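Local coordinates for protein spermidine N(1)-acetyltransferase (Thermoplasma acidophilum, PDB 3K9U) that transfers an acetyl group from acetyl-CoA to polyamines, releasing CoA and the acetylated product and so protecting the cell against polyamine toxicity, at residues Ile63-Ala68 / Ile75-Leu80; Arg124-Arg129 / Gly150-Met155. All coordinates share one frame; numbering follows the deposited sequence.

Contact 1. Residues Ile63-Ala68 / Ile75-Leu80; sequences ILFLGA and IGFIEL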
ATOM      1  N   ILE A  63     -21.098  -2.013 -21.639  1.00 25.21           N
ATOM      2  CA  ILE A  63     -20.306  -1.236 -20.677  1.00 25.44           C
ATOM      3  C   ILE A  63     -20.304  -1.920 -19.310  1.00 24.75           C
ATOM      4  O   ILE A  63     -21.352  -2.071 -18.675  1.00 25.78           O
ATOM      5  CB  ILE A  63     -20.812   0.207 -20.547  1.00 26.26           C
ATOM      6  CG1 ILE A  63     -20.613   0.966 -21.864  1.00 25.63           C
ATOM      7  CG2 ILE A  63     -20.073   0.941 -19.405  1.00 25.48           C
ATOM      8  CD1 ILE A  63     -21.467   2.231 -21.925  1.00 27.54           C
ATOM      9  N   LEU A  64     -19.122  -2.337 -18.862  1.00 24.15           N
ATOM     10  CA  LEU A  64     -18.966  -2.961 -17.560  1.00 23.30           C
ATOM     11  C   LEU A  64     -18.372  -1.943 -16.627  1.00 22.88           C
ATOM     12  O   LEU A  64     -17.254  -1.464 -16.865  1.00 23.38           O
ATOM     13  CB  LEU A  64     -18.023  -4.151 -17.625  1.00 23.37           C
ATOM     14  CG  LEU A  64     -18.400  -5.404 -18.415  1.00 25.07           C
ATOM     15  CD1 LEU A  64     -18.856  -5.071 -19.820  1.00 27.98           C
ATOM     16  CD2 LEU A  64     -17.180  -6.357 -18.457  1.00 24.68           C
ATOM     17  N   PHE A  65     -19.085  -1.651 -15.541  1.00 21.87           N
ATOM     18  CA  PHE A  65     -18.645  -0.649 -14.580  1.00 21.43           C
ATOM     19  C   PHE A  65     -18.949  -1.236 -13.202  1.00 20.62           C
ATOM     20  O   PHE A  65     -20.089  -1.194 -12.713  1.00 18.81           O
ATOM     21  CB  PHE A  65     -19.373   0.674 -14.879  1.00 21.96           C
ATOM     22  CG  PHE A  65     -18.715   1.932 -14.324  1.00 23.17           C
ATOM     23  CD1 PHE A  65     -17.382   1.983 -13.949  1.00 26.73           C
ATOM     24  CD2 PHE A  65     -19.452   3.102 -14.261  1.00 25.04           C
ATOM     25  CE1 PHE A  65     -16.826   3.169 -13.465  1.00 30.66           C
ATOM     26  CE2 PHE A  65     -18.904   4.294 -13.800  1.00 27.07           C
ATOM     27  CZ  PHE A  65     -17.597   4.334 -13.392  1.00 28.31           C
ATOM     28  N   LEU A  66     -17.906  -1.814 -12.598  1.00 20.54           N
ATOM     29  CA  LEU A  66     -18.045  -2.610 -11.376  1.00 20.18           C
ATOM     30  C   LEU A  66     -17.272  -1.988 -10.228  1.00 20.08           C
ATOM     31  O   LEU A  66     -16.240  -1.372 -10.441  1.00 19.60           O
ATOM     32  CB  LEU A  66     -17.513  -4.026 -11.604  1.00 20.37           C
ATOM     33  CG  LEU A  66     -17.884  -4.777 -12.875  1.00 20.82           C
ATOM     34  CD1 LEU A  66     -17.118  -6.076 -13.001  1.00 23.85           C
ATOM     35  CD2 LEU A  66     -19.383  -5.060 -12.911  1.00 23.73           C
ATOM     36  N   GLY A  67     -17.784  -2.181  -9.014  1.00 20.34           N
ATOM     37  CA  GLY A  67     -17.139  -1.771  -7.779  1.00 19.21           C
ATOM     38  C   GLY A  67     -16.702  -2.969  -6.948  1.00 20.45           C
ATOM     39  O   GLY A  67     -17.333  -4.044  -6.999  1.00 19.71           O
ATOM     40  N   ALA A  68     -15.593  -2.790  -6.218  1.00 20.01           N
ATOM     41  CA  ALA A  68     -15.158  -3.733  -5.207  1.00 20.10           C
ATOM     42  C   ALA A  68     -15.569  -3.195  -3.838  1.00 20.20           C
ATOM     43  O   ALA A  68     -15.186  -2.084  -3.452  1.00 21.37           O
ATOM     44  CB  ALA A  68     -13.615  -3.957  -5.287  1.00 18.53           C
ATOM     45  N   ILE A  75     -14.277   0.303  -2.231  1.00 18.02           N
ATOM     46  CA  ILE A  75     -12.866   0.679  -2.172  1.00 17.64           C
ATOM     47  C   ILE A  75     -12.116   0.621  -3.513  1.00 18.23           C
ATOM     48  O   ILE A  75     -10.898   0.765  -3.543  1.00 19.23           O
ATOM     49  CB  ILE A  75     -12.102  -0.113  -1.111  1.00 16.80           C
ATOM     50  CG1 ILE A  75     -12.258  -1.644  -1.278  1.00 18.44           C
ATOM     51  CG2 ILE A  75     -12.566   0.323   0.328  1.00 20.38           C
ATOM     52  CD1 ILE A  75     -11.554  -2.303  -2.539  1.00 14.16           C
ATOM     53  N   GLY A  76     -12.822   0.367  -4.615  1.00 17.92           N
ATOM     54  CA  GLY A  76     -12.173   0.280  -5.928  1.00 17.02           C
ATOM     55  C   GLY A  76     -13.209   0.080  -7.012  1.00 17.35           C
ATOM     56  O   GLY A  76     -14.381  -0.215  -6.712  1.00 17.18           O
ATOM     57  N   PHE A  77     -12.808   0.245  -8.265  1.00 17.04           N
ATOM     58  CA  PHE A  77     -13.728   0.010  -9.371  1.00 17.76           C
ATOM     59  C   PHE A  77     -13.003  -0.276 -10.662  1.00 17.44           C
ATOM     60  O   PHE A  77     -11.837  -0.027 -10.761  1.00 17.80           O
ATOM     61  CB  PHE A  77     -14.620   1.239  -9.571  1.00 17.52           C
ATOM     62  CG  PHE A  77     -13.848   2.503  -9.890  1.00 18.52           C
ATOM     63  CD1 PHE A  77     -13.352   3.317  -8.865  1.00 19.28           C
ATOM     64  CD2 PHE A  77     -13.584   2.860 -11.188  1.00 19.63           C
ATOM     65  CE1 PHE A  77     -12.624   4.479  -9.149  1.00 19.12           C
ATOM     66  CE2 PHE A  77     -12.858   4.019 -11.477  1.00 20.43           C
ATOM     67  CZ  PHE A  77     -12.382   4.832 -10.447  1.00 17.69           C
ATOM     68  N   ILE A  78     -13.731  -0.757 -11.661  1.00 18.50           N
ATOM     69  CA  ILE A  78     -13.169  -1.045 -12.956  1.00 18.94           C
ATOM     70  C   ILE A  78     -14.179  -0.642 -14.017  1.00 20.13           C
ATOM     71  O   ILE A  78     -15.381  -0.766 -13.801  1.00 20.91           O
ATOM     72  CB  ILE A  78     -12.794  -2.543 -13.081  1.00 18.98           C
ATOM     73  CG1 ILE A  78     -11.874  -2.760 -14.287  1.00 18.19           C
ATOM     74  CG2 ILE A  78     -14.057  -3.417 -13.142  1.00 15.94           C
ATOM     75  CD1 ILE A  78     -11.400  -4.239 -14.521  1.00 15.43           C
ATOM     76  N   GLU A  79     -13.689  -0.117 -15.140  1.00 21.44           N
ATOM     77  CA  GLU A  79     -14.526   0.266 -16.264  1.00 23.01           C
ATOM     78  C   GLU A  79     -13.957  -0.340 -17.542  1.00 23.54           C
ATOM     79  O   GLU A  79     -12.790  -0.158 -17.838  1.00 23.52           O
ATOM     80  CB  GLU A  79     -14.613   1.799 -16.408  1.00 23.75           C
ATOM     81  CG  GLU A  79     -15.613   2.266 -17.547  1.00 27.05           C
ATOM     82  CD  GLU A  79     -15.758   3.792 -17.694  1.00 31.54           C
ATOM     83  OE1 GLU A  79     -14.740   4.502 -17.922  1.00 36.55           O
ATOM     84  OE2 GLU A  79     -16.909   4.289 -17.586  1.00 37.01           O
ATOM     85  N   LEU A  80     -14.785  -1.053 -18.290  1.00 25.32           N
ATOM     86  CA  LEU A  80     -14.407  -1.522 -19.627  1.00 26.91           C
ATOM     87  C   LEU A  80     -15.493  -1.286 -20.661  1.00 26.84           C
ATOM     88  O   LEU A  80     -16.662  -1.417 -20.342  1.00 29.10           O
ATOM     89  CB  LEU A  80     -14.099  -3.017 -19.622  1.00 27.37           C
ATOM     90  CG  LEU A  80     -13.214  -3.559 -18.521  1.00 27.73           C
ATOM     91  CD1 LEU A  80     -14.092  -4.065 -17.409  1.00 27.80           C
ATOM     92  CD2 LEU A  80     -12.355  -4.672 -19.114  1.00 29.78           C
TER
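Leu64 pairs with Leu80 at the start of the antiparallel run, its N giving a hydrogen bond to Leu80 O at 3.0 Å and its O receiving Leu80 N. On one face of the sheet Leu64 CB meets Leu80 CD1 as the two side chains cross, and Leu80 continues onto Ala111 and Met115 of helix 103-118. Phe65 projects from the other side of the sheet. With CG opposite its own N (chi1 -159°), the ring lies against the neighbouring strand: CE1 reaches Phe77 CD2 at 4.0 Å, Ile78 O sits at the ring edge in plane, and Glu79 OE2 lies over the centre of one face. The carboxylate is held from outside the pair, by a salt bridge from Glu79 OE1 to Arg91 NE of strand 86-94. Leu66 returns to the face of Leu64, exchanging two backbone bonds with Ile78 while its CB packs 3.8 Å from Ile78 CG2. Gly67 faces Phe77 in a non-hydrogen-bonded pair, their CA atoms 4.2 Å apart. At Ala68 the regular pairing breaks: its N bonds to Gly76 O and its O accepts Ile75 N at 2.8 Å, so two residues face one. This is a classic beta bulge, set in the hairpin of strands 63-70 and 73-83 at the heart of the GNAT fold, beside the acetyl-CoA-binding residues Leu94 and Ile103.

Contact 2. Residues Arg124-Arg129 / Gly150-Met155; sequences RLYVHR and GSDFIM
Arg129 lies against Phe153 and Ser151 at the end of the strand pair, and its side chain runs past Phe153, Ser151 and Gly150 in turn. CB lies over one face of the Phe153 ring in a CH-pi contact, 3.9 Å from the centroid; CG, tucked between its own N and carbonyl carbon (chi1 73°), passes Ser151 O, and CD comes within 3.1 Å of that same oxygen. The bent chain then brings NH2 2.9 Å from Gly150 O, too poorly angled for a hydrogen bond, while one face of the guanidinium is turned to Phe153 CE2. Ser151 O is gripped from the backbone by Arg129 N in a nearly straight bond of 176°, in the carbonyl plane. It also lies over the centre of the His128 ring, whose NE2 approaches Ser151 OG at 3.5 Å; ND1 is hydrogen-bonded to Gln130 N, which fixes the ring's rotation. With an alanine in place of His128, Gln130 N would probably lose this acceptor and a gap would open over Ser151 O. Farther along, Val127 and Leu125 each exchange two backbone bonds, with Phe153 and Met155. Val127 CG1 touches Met155 SD at 3.8 Å, on the side covered by Phe135 and Tyr138 of helix 132-139. On the other side Ile154 CG1 sits over the Tyr126 ring, offset toward its rim, while Asp152 OD2 lies at the ring edge, 3.7 Å from CD1. The chemistry is thus divided: an apolar face leads toward helix 132-139, which bears the probable proton donor Tyr138; Tyr126 touches acetyl-CoA, so the pair holds part of the cofactor pocket; and at the strand ends one carbonyl oxygen gathers a backbone N-H, an imidazole face and an arginine chain.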
ATOM      1  N   ARG A 124      -7.612  -4.412 -24.766  1.00 24.64           N
ATOM      2  CA  ARG A 124      -6.488  -3.476 -24.788  1.00 25.10           C
ATOM      3  C   ARG A 124      -6.613  -2.440 -23.710  1.00 24.05           C
ATOM      4  O   ARG A 124      -7.686  -2.238 -23.155  1.00 24.02           O
ATOM      5  CB  ARG A 124      -6.310  -2.813 -26.168  1.00 26.41           C
ATOM      6  CG  ARG A 124      -7.542  -2.168 -26.759  1.00 31.21           C
ATOM      7  CD  ARG A 124      -7.417  -1.909 -28.278  1.00 37.16           C
ATOM      8  NE  ARG A 124      -6.984  -0.537 -28.543  1.00 42.47           N
ATOM      9  CZ  ARG A 124      -5.745  -0.171 -28.865  1.00 45.49           C
ATOM     10  NH1 ARG A 124      -4.776  -1.082 -28.994  1.00 46.42           N
ATOM     11  NH2 ARG A 124      -5.474   1.124 -29.066  1.00 46.69           N
ATOM     12  N   LEU A 125      -5.499  -1.796 -23.389  1.00 23.56           N
ATOM     13  CA  LEU A 125      -5.494  -0.768 -22.372  1.00 22.51           C
ATOM     14  C   LEU A 125      -4.326   0.184 -22.571  1.00 22.90           C
ATOM     15  O   LEU A 125      -3.326  -0.179 -23.192  1.00 21.49           O
ATOM     16  CB  LEU A 125      -5.450  -1.408 -20.986  1.00 22.51           C
ATOM     17  CG  LEU A 125      -4.182  -2.181 -20.570  1.00 23.91           C
ATOM     18  CD1 LEU A 125      -3.083  -1.224 -20.026  1.00 18.04           C
ATOM     19  CD2 LEU A 125      -4.476  -3.282 -19.566  1.00 19.41           C
ATOM     20  N   TYR A 126      -4.465   1.407 -22.043  1.00 22.58           N
ATOM     21  CA  TYR A 126      -3.368   2.357 -21.984  1.00 22.13           C
ATOM     22  C   TYR A 126      -2.970   2.510 -20.509  1.00 22.24           C
ATOM     23  O   TYR A 126      -3.814   2.700 -19.647  1.00 22.19           O
ATOM     24  CB  TYR A 126      -3.802   3.733 -22.541  1.00 23.86           C
ATOM     25  CG  TYR A 126      -4.164   3.771 -24.029  1.00 22.12           C
ATOM     26  CD1 TYR A 126      -3.497   4.616 -24.917  1.00 26.54           C
ATOM     27  CD2 TYR A 126      -5.177   2.979 -24.529  1.00 24.64           C
ATOM     28  CE1 TYR A 126      -3.836   4.663 -26.292  1.00 26.37           C
ATOM     29  CE2 TYR A 126      -5.528   3.019 -25.876  1.00 30.04           C
ATOM     30  CZ  TYR A 126      -4.852   3.846 -26.762  1.00 27.97           C
ATOM     31  OH  TYR A 126      -5.232   3.822 -28.092  1.00 33.42           O
ATOM     32  N   VAL A 127      -1.677   2.411 -20.230  1.00 21.46           N
ATOM     33  CA  VAL A 127      -1.126   2.679 -18.913  1.00 20.01           C
ATOM     34  C   VAL A 127       0.079   3.628 -19.087  1.00 20.56           C
ATOM     35  O   VAL A 127       0.877   3.507 -20.058  1.00 21.83           O
ATOM     36  CB  VAL A 127      -0.694   1.370 -18.223  1.00 20.43           C
ATOM     37  CG1 VAL A 127       0.292   0.594 -19.081  1.00 16.17           C
ATOM     38  CG2 VAL A 127      -0.107   1.627 -16.795  1.00 17.41           C
ATOM     39  N   HIS A 128       0.190   4.593 -18.197  1.00 19.26           N
ATOM     40  CA  HIS A 128       1.336   5.515 -18.209  1.00 20.04           C
ATOM     41  C   HIS A 128       2.622   4.705 -17.930  1.00 20.05           C
ATOM     42  O   HIS A 128       2.665   3.890 -17.021  1.00 19.62           O
ATOM     43  CB  HIS A 128       1.172   6.602 -17.139  1.00 19.52           C
ATOM     44  CG  HIS A 128       2.076   7.788 -17.326  1.00 19.64           C
ATOM     45  ND1 HIS A 128       3.436   7.723 -17.137  1.00 16.40           N
ATOM     46  CD2 HIS A 128       1.805   9.077 -17.651  1.00 19.37           C
ATOM     47  CE1 HIS A 128       3.973   8.909 -17.362  1.00 17.81           C
ATOM     48  NE2 HIS A 128       3.004   9.748 -17.681  1.00 22.03           N
ATOM     49  N   ARG A 129       3.650   4.954 -18.719  1.00 20.68           N
ATOM     50  CA  ARG A 129       4.920   4.242 -18.610  1.00 21.58           C
ATOM     51  C   ARG A 129       5.631   4.402 -17.272  1.00 20.67           C
ATOM     52  O   ARG A 129       6.383   3.528 -16.905  1.00 19.44           O
ATOM     53  CB  ARG A 129       5.849   4.674 -19.742  1.00 22.53           C
ATOM     54  CG  ARG A 129       6.431   6.089 -19.558  1.00 26.78           C
ATOM     55  CD  ARG A 129       6.531   6.826 -20.894  1.00 33.02           C
ATOM     56  NE  ARG A 129       7.610   6.346 -21.745  1.00 34.71           N
ATOM     57  CZ  ARG A 129       7.557   6.245 -23.077  1.00 38.96           C
ATOM     58  NH1 ARG A 129       8.631   5.792 -23.738  1.00 39.99           N
ATOM     59  NH2 ARG A 129       6.452   6.562 -23.757  1.00 38.09           N
ATOM     60  N   GLY A 150       2.397   8.613 -26.950  1.00 30.72           N
ATOM     61  CA  GLY A 150       2.782   9.697 -26.033  1.00 30.40           C
ATOM     62  C   GLY A 150       3.487   9.129 -24.812  1.00 30.00           C
ATOM     63  O   GLY A 150       4.423   8.340 -24.950  1.00 29.44           O
ATOM     64  N   SER A 151       3.000   9.469 -23.618  1.00 29.51           N
ATOM     65  CA  SER A 151       3.587   8.937 -22.377  1.00 29.39           C
ATOM     66  C   SER A 151       3.016   7.574 -21.931  1.00 27.66           C
ATOM     67  O   SER A 151       3.443   7.038 -20.924  1.00 28.84           O
ATOM     68  CB  SER A 151       3.464   9.968 -21.257  1.00 29.16           C
ATOM     69  OG  SER A 151       2.109  10.254 -21.034  1.00 33.77           O
ATOM     70  N   ASP A 152       2.073   7.013 -22.679  1.00 25.92           N
ATOM     71  CA  ASP A 152       1.523   5.700 -22.382  1.00 24.24           C
ATOM     72  C   ASP A 152       2.134   4.530 -23.158  1.00 23.94           C
ATOM     73  O   ASP A 152       2.633   4.675 -24.282  1.00 22.59           O
ATOM     74  CB  ASP A 152       0.050   5.667 -22.742  1.00 25.08           C
ATOM     75  CG  ASP A 152      -0.776   6.685 -21.996  1.00 25.30           C
ATOM     76  OD1 ASP A 152      -0.351   7.169 -20.929  1.00 26.18           O
ATOM     77  OD2 ASP A 152      -1.882   6.970 -22.495  1.00 26.53           O
ATOM     78  N   PHE A 153       2.024   3.352 -22.551  1.00 23.17           N
ATOM     79  CA  PHE A 153       2.201   2.087 -23.233  1.00 22.23           C
ATOM     80  C   PHE A 153       0.832   1.492 -23.562  1.00 21.29           C
ATOM     81  O   PHE A 153      -0.068   1.462 -22.714  1.00 20.26           O
ATOM     82  CB  PHE A 153       2.905   1.077 -22.317  1.00 22.80           C
ATOM     83  CG  PHE A 153       4.356   1.310 -22.108  1.00 22.66           C
ATOM     84  CD1 PHE A 153       4.915   1.064 -20.868  1.00 26.90           C
ATOM     85  CD2 PHE A 153       5.177   1.704 -23.132  1.00 25.82           C
ATOM     86  CE1 PHE A 153       6.272   1.241 -20.647  1.00 25.49           C
ATOM     87  CE2 PHE A 153       6.516   1.906 -22.913  1.00 28.17           C
ATOM     88  CZ  PHE A 153       7.060   1.673 -21.665  1.00 28.65           C
ATOM     89  N   ILE A 154       0.709   0.941 -24.755  1.00 20.62           N
ATOM     90  CA  ILE A 154      -0.512   0.269 -25.151  1.00 21.01           C
ATOM     91  C   ILE A 154      -0.289  -1.226 -24.901  1.00 20.92           C
ATOM     92  O   ILE A 154       0.670  -1.799 -25.413  1.00 21.03           O
ATOM     93  CB  ILE A 154      -0.850   0.534 -26.653  1.00 21.30           C
ATOM     94  CG1 ILE A 154      -1.131   2.020 -26.890  1.00 22.07           C
ATOM     95  CG2 ILE A 154      -2.046  -0.324 -27.118  1.00 20.09           C
ATOM     96  CD1 ILE A 154      -1.203   2.421 -28.372  1.00 21.42           C
ATOM     97  N   MET A 155      -1.144  -1.849 -24.100  1.00 20.41           N
ATOM     98  CA  MET A 155      -1.001  -3.274 -23.826  1.00 20.79           C
ATOM     99  C   MET A 155      -2.202  -4.060 -24.327  1.00 20.25           C
ATOM    100  O   MET A 155      -3.300  -3.536 -24.397  1.00 21.39           O
ATOM    101  CB  MET A 155      -0.803  -3.529 -22.330  1.00 20.66           C
ATOM    102  CG  MET A 155       0.345  -2.755 -21.732  1.00 19.96           C
ATOM    103  SD  MET A 155       0.584  -3.053 -19.967  1.00 22.76           S
ATOM    104  CE  MET A 155       1.453  -4.641 -19.970  1.00 23.32           C
TER

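Overall arrangement
From the N terminus, the chain runs through strand 3-7 and three helices before contact 1 closes a short hairpin loop between strands 63-70 and 73-83. Strand 86-94 and helix 103-118 follow, and then contact 2 closes a longer excursion, in which helix 132-139 and strand 144-149 lie between its two strands. The two closures stand in series, neither enclosing nor crossing the other. Both belong to one mixed sheet, with strand 86-94 between them; the contact centres are 19 Å apart. Contact 1 joins two strands on one side of 86-94 and contact 2 two on the other; strand 86-94, antiparallel to 73-83 and parallel to 122-128, links the halves and carries acetyl-CoA-binding residues.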